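Local coordinates for chitinase (Thermococcus chitonophagus, PDB 5XSW), which probably cleaves chitin internally as an endochitinase and is represented here by the C-terminal part of a longer protein, at residues A120-G125 against M461-E466; D436-H441 against F453-R458. One frame throughout, in Å; residues are numbered along the deposited sequence.

Contact 1: residues A120-G125 against M461-E466; sequences ASWKPG and MKHWPE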
ATOM      1  N   ALA A 120     -33.374  17.407  18.516  1.00 36.76           N
ATOM      2  CA  ALA A 120     -33.106  18.746  18.026  1.00 33.16           C
ATOM      3  C   ALA A 120     -32.900  19.772  19.157  1.00 35.63           C
ATOM      4  O   ALA A 120     -32.167  20.759  19.005  1.00 35.95           O
ATOM      5  CB  ALA A 120     -34.257  19.194  17.088  1.00 44.92           C
ATOM      6  N   SER A 121     -33.510  19.529  20.311  1.00 35.00           N
ATOM      7  CA  SER A 121     -33.238  20.432  21.438  1.00 43.97           C
ATOM      8  C   SER A 121     -31.823  20.351  22.041  1.00 47.29           C
ATOM      9  O   SER A 121     -31.420  21.259  22.793  1.00 39.75           O
ATOM     10  CB  SER A 121     -34.249  20.181  22.544  1.00 40.32           C
ATOM     11  OG  SER A 121     -34.151  18.858  23.012  1.00 40.71           O
ATOM     12  N   TRP A 122     -31.049  19.305  21.705  1.00 40.23           N
ATOM     13  CA  TRP A 122     -29.689  19.174  22.258  1.00 36.62           C
ATOM     14  C   TRP A 122     -28.787  20.330  21.866  1.00 37.26           C
ATOM     15  O   TRP A 122     -28.728  20.718  20.700  1.00 39.48           O
ATOM     16  CB  TRP A 122     -29.024  17.830  21.808  1.00 32.02           C
ATOM     17  CG  TRP A 122     -27.793  17.572  22.590  1.00 32.77           C
ATOM     18  CD1 TRP A 122     -27.686  16.865  23.752  1.00 32.91           C
ATOM     19  CD2 TRP A 122     -26.487  18.061  22.288  1.00 35.11           C
ATOM     20  NE1 TRP A 122     -26.378  16.878  24.180  1.00 34.13           N
ATOM     21  CE2 TRP A 122     -25.632  17.619  23.305  1.00 36.26           C
ATOM     22  CE3 TRP A 122     -25.962  18.842  21.249  1.00 37.22           C
ATOM     23  CZ2 TRP A 122     -24.271  17.915  23.317  1.00 37.51           C
ATOM     24  CZ3 TRP A 122     -24.609  19.145  21.262  1.00 37.22           C
ATOM     25  CH2 TRP A 122     -23.781  18.673  22.292  1.00 39.20           C
ATOM     26  N   LYS A 123     -28.028  20.829  22.836  1.00 33.80           N
ATOM     27  CA  LYS A 123     -26.996  21.826  22.633  1.00 35.07           C
ATOM     28  C   LYS A 123     -25.893  21.508  23.628  1.00 38.78           C
ATOM     29  O   LYS A 123     -26.156  20.926  24.662  1.00 40.26           O
ATOM     30  CB  LYS A 123     -27.514  23.265  22.898  1.00 45.42           C
ATOM     31  CG  LYS A 123     -28.669  23.708  22.044  1.00 54.84           C
ATOM     32  CD  LYS A 123     -29.176  25.090  22.485  1.00 67.81           C
ATOM     33  CE  LYS A 123     -30.090  25.022  23.739  1.00 75.53           C
ATOM     34  NZ  LYS A 123     -31.523  24.597  23.450  1.00 73.70           N
ATOM     35  N   PRO A 124     -24.670  21.938  23.349  1.00 38.41           N
ATOM     36  CA  PRO A 124     -23.548  21.728  24.263  1.00 37.71           C
ATOM     37  C   PRO A 124     -23.784  22.376  25.616  1.00 51.21           C
ATOM     38  O   PRO A 124     -24.586  23.305  25.710  1.00 49.04           O
ATOM     39  CB  PRO A 124     -22.382  22.416  23.562  1.00 41.28           C
ATOM     40  CG  PRO A 124     -22.754  22.449  22.140  1.00 44.77           C
ATOM     41  CD  PRO A 124     -24.246  22.522  22.062  1.00 42.99           C
ATOM     42  N   GLY A 125     -23.074  21.903  26.633  1.00 45.43           N
ATOM     43  CA  GLY A 125     -23.133  22.466  27.976  1.00 44.53           C
ATOM     44  C   GLY A 125     -24.227  21.857  28.821  1.00 47.87           C
ATOM     45  O   GLY A 125     -24.225  20.680  29.147  1.00 42.07           O
ATOM     46  N   MET A 461     -19.599  13.501  18.683  1.00 25.33           N
ATOM     47  CA  MET A 461     -19.445  13.914  17.280  1.00 27.42           C
ATOM     48  C   MET A 461     -20.060  15.256  16.925  1.00 36.28           C
ATOM     49  O   MET A 461     -19.727  15.853  15.874  1.00 31.15           O
ATOM     50  CB  MET A 461     -20.025  12.819  16.338  1.00 27.82           C
ATOM     51  CG  MET A 461     -19.122  11.543  16.439  1.00 28.76           C
ATOM     52  SD  MET A 461     -19.786  10.161  15.493  1.00 33.59           S
ATOM     53  CE  MET A 461     -19.328  10.637  13.832  1.00 36.26           C
ATOM     54  N   LYS A 462     -20.939  15.748  17.799  1.00 33.24           N
ATOM     55  CA  LYS A 462     -21.436  17.126  17.657  1.00 33.26           C
ATOM     56  C   LYS A 462     -20.256  18.067  17.647  1.00 34.83           C
ATOM     57  O   LYS A 462     -20.328  19.137  17.102  1.00 36.66           O
ATOM     58  CB  LYS A 462     -22.393  17.489  18.808  1.00 32.31           C
ATOM     59  CG  LYS A 462     -23.779  16.846  18.740  1.00 31.67           C
ATOM     60  CD  LYS A 462     -24.602  17.638  17.632  1.00 42.25           C
ATOM     61  CE  LYS A 462     -26.049  17.171  17.479  1.00 40.92           C
ATOM     62  NZ  LYS A 462     -26.725  17.849  16.289  1.00 48.98           N
ATOM     63  N   HIS A 463     -19.157  17.703  18.275  1.00 29.97           N
ATOM     64  CA  HIS A 463     -17.971  18.545  18.284  1.00 33.62           C
ATOM     65  C   HIS A 463     -16.947  18.250  17.194  1.00 36.11           C
ATOM     66  O   HIS A 463     -15.937  18.872  17.124  1.00 34.90           O
ATOM     67  CB  HIS A 463     -17.281  18.513  19.637  1.00 31.34           C
ATOM     68  CG  HIS A 463     -18.146  18.943  20.767  1.00 36.84           C
ATOM     69  ND1 HIS A 463     -17.996  20.151  21.395  1.00 38.77           N
ATOM     70  CD2 HIS A 463     -19.174  18.329  21.378  1.00 37.14           C
ATOM     71  CE1 HIS A 463     -18.894  20.261  22.345  1.00 40.08           C
ATOM     72  NE2 HIS A 463     -19.623  19.170  22.355  1.00 36.81           N
ATOM     73  N   TRP A 464     -17.217  17.263  16.307  1.00 34.88           N
ATOM     74  CA  TRP A 464     -16.245  16.905  15.271  1.00 30.92           C
ATOM     75  C   TRP A 464     -16.396  17.774  14.012  1.00 32.54           C
ATOM     76  O   TRP A 464     -17.486  18.243  13.699  1.00 33.83           O
ATOM     77  CB  TRP A 464     -16.392  15.412  14.928  1.00 29.77           C
ATOM     78  CG  TRP A 464     -15.919  14.465  16.014  1.00 32.18           C
ATOM     79  CD1 TRP A 464     -15.707  14.752  17.336  1.00 34.55           C
ATOM     80  CD2 TRP A 464     -15.622  13.066  15.859  1.00 36.75           C
ATOM     81  NE1 TRP A 464     -15.308  13.622  18.014  1.00 33.37           N
ATOM     82  CE2 TRP A 464     -15.239  12.574  17.124  1.00 31.24           C
ATOM     83  CE3 TRP A 464     -15.656  12.176  14.762  1.00 34.26           C
ATOM     84  CZ2 TRP A 464     -14.879  11.230  17.334  1.00 33.22           C
ATOM     85  CZ3 TRP A 464     -15.298  10.848  14.969  1.00 32.19           C
ATOM     86  CH2 TRP A 464     -14.927  10.384  16.247  1.00 29.41           C
ATOM     87  N   PRO A 465     -15.301  17.992  13.275  1.00 34.04           N
ATOM     88  CA  PRO A 465     -15.393  18.774  12.035  1.00 38.26           C
ATOM     89  C   PRO A 465     -16.437  18.188  11.072  1.00 35.59           C
ATOM     90  O   PRO A 465     -16.605  16.957  11.024  1.00 32.55           O
ATOM     91  CB  PRO A 465     -13.995  18.657  11.423  1.00 35.96           C
ATOM     92  CG  PRO A 465     -13.145  18.040  12.437  1.00 35.37           C
ATOM     93  CD  PRO A 465     -13.982  17.366  13.458  1.00 35.63           C
ATOM     94  N   GLU A 466     -17.135  19.067  10.349  1.00 35.57           N
ATOM     95  CA  GLU A 466     -18.124  18.688   9.348  1.00 34.15           C
ATOM     96  C   GLU A 466     -17.550  18.945   7.962  1.00 30.47           C
ATOM     97  O   GLU A 466     -16.750  19.871   7.790  1.00 32.08           O
ATOM     98  CB  GLU A 466     -19.425  19.479   9.555  1.00 38.99           C
ATOM     99  CG  GLU A 466     -20.161  19.123  10.856  1.00 39.05           C
ATOM    100  CD  GLU A 466     -21.058  17.911  10.686  1.00 43.29           C
ATOM    101  OE1 GLU A 466     -20.949  17.226   9.643  1.00 45.09           O
ATOM    102  OE2 GLU A 466     -21.910  17.663  11.569  1.00 50.76           O
TER
HETATM  103  O   HOH W   1     -29.077  19.047  18.312  1.00 41.90           O

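Contact 2: residues D436-H441 against F453-R458; sequences DLLSQH and FLTILR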
ATOM      1  N   ASP A 436     -23.023  10.728  32.714  1.00 30.82           N
ATOM      2  CA  ASP A 436     -23.643  10.919  34.059  1.00 34.30           C
ATOM      3  C   ASP A 436     -25.171  10.820  33.976  1.00 33.02           C
ATOM      4  O   ASP A 436     -25.779  10.023  34.705  1.00 33.86           O
ATOM      5  CB  ASP A 436     -23.200  12.266  34.656  1.00 38.05           C
ATOM      6  CG  ASP A 436     -21.756  12.262  35.089  1.00 42.01           C
ATOM      7  OD1 ASP A 436     -21.269  11.148  35.398  1.00 40.14           O
ATOM      8  OD2 ASP A 436     -21.112  13.350  35.105  1.00 42.49           O
ATOM      9  N   LEU A 437     -25.803  11.537  33.036  1.00 29.90           N
ATOM     10  CA  LEU A 437     -27.260  11.451  32.943  1.00 27.52           C
ATOM     11  C   LEU A 437     -27.767  10.101  32.537  1.00 33.27           C
ATOM     12  O   LEU A 437     -28.801   9.602  33.027  1.00 27.82           O
ATOM     13  CB  LEU A 437     -27.804  12.515  31.956  1.00 31.17           C
ATOM     14  CG  LEU A 437     -27.390  13.932  32.392  1.00 39.64           C
ATOM     15  CD1 LEU A 437     -27.732  15.047  31.350  1.00 36.19           C
ATOM     16  CD2 LEU A 437     -28.022  14.248  33.779  1.00 38.34           C
ATOM     17  N   LEU A 438     -27.079   9.488  31.582  1.00 34.91           N
ATOM     18  CA  LEU A 438     -27.536   8.174  31.104  1.00 26.95           C
ATOM     19  C   LEU A 438     -27.277   7.103  32.121  1.00 25.10           C
ATOM     20  O   LEU A 438     -28.014   6.115  32.180  1.00 29.37           O
ATOM     21  CB  LEU A 438     -26.846   7.816  29.754  1.00 27.24           C
ATOM     22  CG  LEU A 438     -27.255   8.727  28.593  1.00 28.93           C
ATOM     23  CD1 LEU A 438     -26.407   8.403  27.300  1.00 26.82           C
ATOM     24  CD2 LEU A 438     -28.754   8.614  28.284  1.00 30.98           C
ATOM     25  N   SER A 439     -26.254   7.292  32.942  1.00 29.31           N
ATOM     26  CA  SER A 439     -25.958   6.235  33.963  1.00 33.19           C
ATOM     27  C   SER A 439     -27.092   6.033  34.976  1.00 37.24           C
ATOM     28  O   SER A 439     -27.250   4.943  35.522  1.00 30.24           O
ATOM     29  CB  SER A 439     -24.676   6.544  34.724  1.00 33.52           C
ATOM     30  OG  SER A 439     -24.738   7.740  35.529  1.00 34.47           O
ATOM     31  N   GLN A 440     -27.902   7.076  35.195  1.00 37.70           N
ATOM     32  CA  GLN A 440     -28.923   7.061  36.280  1.00 31.88           C
ATOM     33  C   GLN A 440     -29.908   5.933  36.057  1.00 34.71           C
ATOM     34  O   GLN A 440     -30.280   5.238  36.991  1.00 37.50           O
ATOM     35  CB  GLN A 440     -29.621   8.430  36.377  1.00 36.09           C
ATOM     36  CG  GLN A 440     -28.661   9.536  36.871  1.00 35.64           C
ATOM     37  CD  GLN A 440     -28.182   9.304  38.284  1.00 45.02           C
ATOM     38  OE1 GLN A 440     -28.929   8.779  39.127  1.00 44.15           O
ATOM     39  NE2 GLN A 440     -26.916   9.660  38.556  1.00 51.57           N
ATOM     40  N   HIS A 441     -30.249   5.656  34.804  1.00 36.66           N
ATOM     41  CA  HIS A 441     -31.203   4.585  34.495  1.00 34.05           C
ATOM     42  C   HIS A 441     -30.735   3.229  35.036  1.00 34.80           C
ATOM     43  O   HIS A 441     -31.553   2.377  35.347  1.00 33.73           O
ATOM     44  CB  HIS A 441     -31.425   4.530  32.969  1.00 31.93           C
ATOM     45  CG  HIS A 441     -32.388   3.480  32.523  1.00 31.38           C
ATOM     46  ND1 HIS A 441     -33.736   3.724  32.396  1.00 34.95           N
ATOM     47  CD2 HIS A 441     -32.210   2.181  32.186  1.00 30.83           C
ATOM     48  CE1 HIS A 441     -34.351   2.624  31.992  1.00 34.77           C
ATOM     49  NE2 HIS A 441     -33.447   1.677  31.846  1.00 33.51           N
ATOM     50  N   PHE A 453     -24.375   3.603  24.073  1.00 26.65           N
ATOM     51  CA  PHE A 453     -23.105   4.093  23.525  1.00 23.53           C
ATOM     52  C   PHE A 453     -23.247   4.888  22.199  1.00 21.19           C
ATOM     53  O   PHE A 453     -22.472   5.816  21.947  1.00 24.88           O
ATOM     54  CB  PHE A 453     -22.067   2.917  23.360  1.00 24.37           C
ATOM     55  CG  PHE A 453     -20.661   3.425  23.088  1.00 24.34           C
ATOM     56  CD1 PHE A 453     -20.004   4.186  24.024  1.00 24.07           C
ATOM     57  CD2 PHE A 453     -20.013   3.146  21.874  1.00 25.39           C
ATOM     58  CE1 PHE A 453     -18.710   4.713  23.778  1.00 27.11           C
ATOM     59  CE2 PHE A 453     -18.735   3.634  21.606  1.00 22.43           C
ATOM     60  CZ  PHE A 453     -18.073   4.421  22.549  1.00 26.14           C
ATOM     61  N   LEU A 454     -24.235   4.573  21.345  1.00 25.08           N
ATOM     62  CA  LEU A 454     -24.398   5.412  20.157  1.00 23.63           C
ATOM     63  C   LEU A 454     -24.727   6.865  20.518  1.00 27.38           C
ATOM     64  O   LEU A 454     -24.273   7.805  19.850  1.00 23.46           O
ATOM     65  CB  LEU A 454     -25.508   4.896  19.235  1.00 24.88           C
ATOM     66  CG  LEU A 454     -25.159   3.647  18.410  1.00 29.55           C
ATOM     67  CD1 LEU A 454     -26.358   3.241  17.482  1.00 26.89           C
ATOM     68  CD2 LEU A 454     -23.873   3.960  17.568  1.00 26.10           C
ATOM     69  N   THR A 455     -25.486   7.039  21.597  1.00 28.06           N
ATOM     70  CA  THR A 455     -25.842   8.429  22.012  1.00 24.26           C
ATOM     71  C   THR A 455     -24.582   9.162  22.518  1.00 23.33           C
ATOM     72  O   THR A 455     -24.326  10.318  22.178  1.00 27.69           O
ATOM     73  CB  THR A 455     -26.985   8.378  23.060  1.00 26.82           C
ATOM     74  OG1 THR A 455     -28.171   7.870  22.425  1.00 27.66           O
ATOM     75  CG2 THR A 455     -27.297   9.825  23.571  1.00 28.89           C
ATOM     76  N   ILE A 456     -23.720   8.435  23.250  1.00 25.34           N
ATOM     77  CA  ILE A 456     -22.438   8.990  23.678  1.00 22.09           C
ATOM     78  C   ILE A 456     -21.591   9.402  22.478  1.00 27.67           C
ATOM     79  O   ILE A 456     -21.003  10.508  22.417  1.00 27.73           O
ATOM     80  CB  ILE A 456     -21.629   7.974  24.528  1.00 28.88           C
ATOM     81  CG1 ILE A 456     -22.316   7.661  25.874  1.00 28.77           C
ATOM     82  CG2 ILE A 456     -20.154   8.478  24.653  1.00 25.17           C
ATOM     83  CD1 ILE A 456     -22.298   8.876  26.909  1.00 30.30           C
ATOM     84  N   LEU A 457     -21.498   8.506  21.499  1.00 25.09           N
ATOM     85  CA  LEU A 457     -20.772   8.867  20.255  1.00 23.53           C
ATOM     86  C   LEU A 457     -21.329  10.137  19.551  1.00 22.83           C
ATOM     87  O   LEU A 457     -20.561  11.007  19.084  1.00 24.42           O
ATOM     88  CB  LEU A 457     -20.802   7.692  19.268  1.00 25.71           C
ATOM     89  CG  LEU A 457     -19.901   6.473  19.663  1.00 29.96           C
ATOM     90  CD1 LEU A 457     -20.008   5.313  18.632  1.00 26.47           C
ATOM     91  CD2 LEU A 457     -18.425   6.919  19.844  1.00 25.32           C
ATOM     92  N   ARG A 458     -22.646  10.243  19.500  1.00 25.01           N
ATOM     93  CA  ARG A 458     -23.295  11.388  18.827  1.00 25.29           C
ATOM     94  C   ARG A 458     -23.020  12.671  19.568  1.00 26.25           C
ATOM     95  O   ARG A 458     -22.724  13.708  18.951  1.00 30.35           O
ATOM     96  CB  ARG A 458     -24.820  11.145  18.724  1.00 30.13           C
ATOM     97  CG  ARG A 458     -25.110  10.133  17.636  1.00 31.08           C
ATOM     98  CD  ARG A 458     -26.549   9.711  17.486  1.00 34.24           C
ATOM     99  NE  ARG A 458     -26.577   8.554  16.599  1.00 29.85           N
ATOM    100  CZ  ARG A 458     -27.504   7.623  16.616  1.00 32.36           C
ATOM    101  NH1 ARG A 458     -28.521   7.706  17.459  1.00 28.34           N
ATOM    102  NH2 ARG A 458     -27.403   6.578  15.816  1.00 27.49           N
TER

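Contact 1: residues A120-G125 against M461-E466
His463 stands at the edge of the Trp122 indole, its NE2 near the ring plane and 4.2 Å from Trp122 CH2. On one face of the indole sits Pro124 N, 3.4 Å above the plane and offset toward the rim. Lys462 comes up obliquely. Lys462 and His463 are the two central residues of a type I beta turn, Met461 to Trp464, that begins on the last residue of helix 449-461. The turn is closed by Trp464 N to Met461 O at 2.9 Å. The bend of Lys462 at chi2 (-76°) lays its methylenes along the six-membered ring, and CG comes 3.5 Å from Trp122 CZ3. Lys462 CB also touches the same ring. Pro124 CB reaches the imidazole obliquely, 4.3 Å from His463 CE1. Asp430 of helix 421-439 joins the two segments: its carboxylate is hydrogen-bonded to His463 NE2 and to Gly125 N. Replacing Trp122 with alanine would probably open a gap beside the turn and leave the Lys462 methylenes and the imidazole without their flat partner. Lastly, one water bridges the segments: it donates to Trp122 O at 2.9 Å and accepts a weak bond from Lys462 NZ at 3.3 Å.

Contact 2: residues D436-H441 against F453-R458
Leu438 of helix 421-439 touches Thr455 and Ile456 of helix 449-461 with a single methyl, CD1. This CD1 lies 4.1 Å from Thr455 CG2 and 4.2 Å from Ile456 CD1. Thr455 presents its methyl rather than its hydroxyl, because CG2 stands opposite the backbone N and OG1 beside it (chi1 -66°). Ile456 leaves its helix less directly, but its bent chain (chi2 -70°) brings CD1 back toward the leucine. The Leu438 and Ile456 side chains run antiparallel past one another. A second shell packs round this helical hairpin. Ile447, in the short strand 447-448 between the helices, touches both Leu438 and Ile456. Ile133 also lies on Leu438, Leu118 on Thr455 and Phe406 on Ile456. Near the end of the first helix, Ser439 OG donates to Asp436 O at 2.6 Å. The second helix is tied to helix 186-199 by a salt bridge from Arg458 to Glu197. No hydrogen bond crosses the contact. All three touching residues are buried, and methyls alone meet at van der Waals distance. Apolar packing and exclusion of water are therefore likely to be what joins the helices here, with no directional bond between these two segments to set their register.

In the fold
The four segments run along the chain as 120-125, 436-441, 453-458 and 461-466, so contact 2 falls within the long span bracketed by contact 1. Their centres are about 14 Å apart, on the same side of the centre of the chain. Both involve the helix 449-461: contact 2 lies on its body, and contact 1 on the turn at its end. Helix 421-439 runs by both, giving Leu438 to one and Asp430 to the other. Leu118, just before 120-125, touches Lys462 and Thr455. The loop after strand 98-104 is thus packed against a late helical hairpin. The sugar-binding residues, such as Glu213 and Asn337, come between these parts in the sequence.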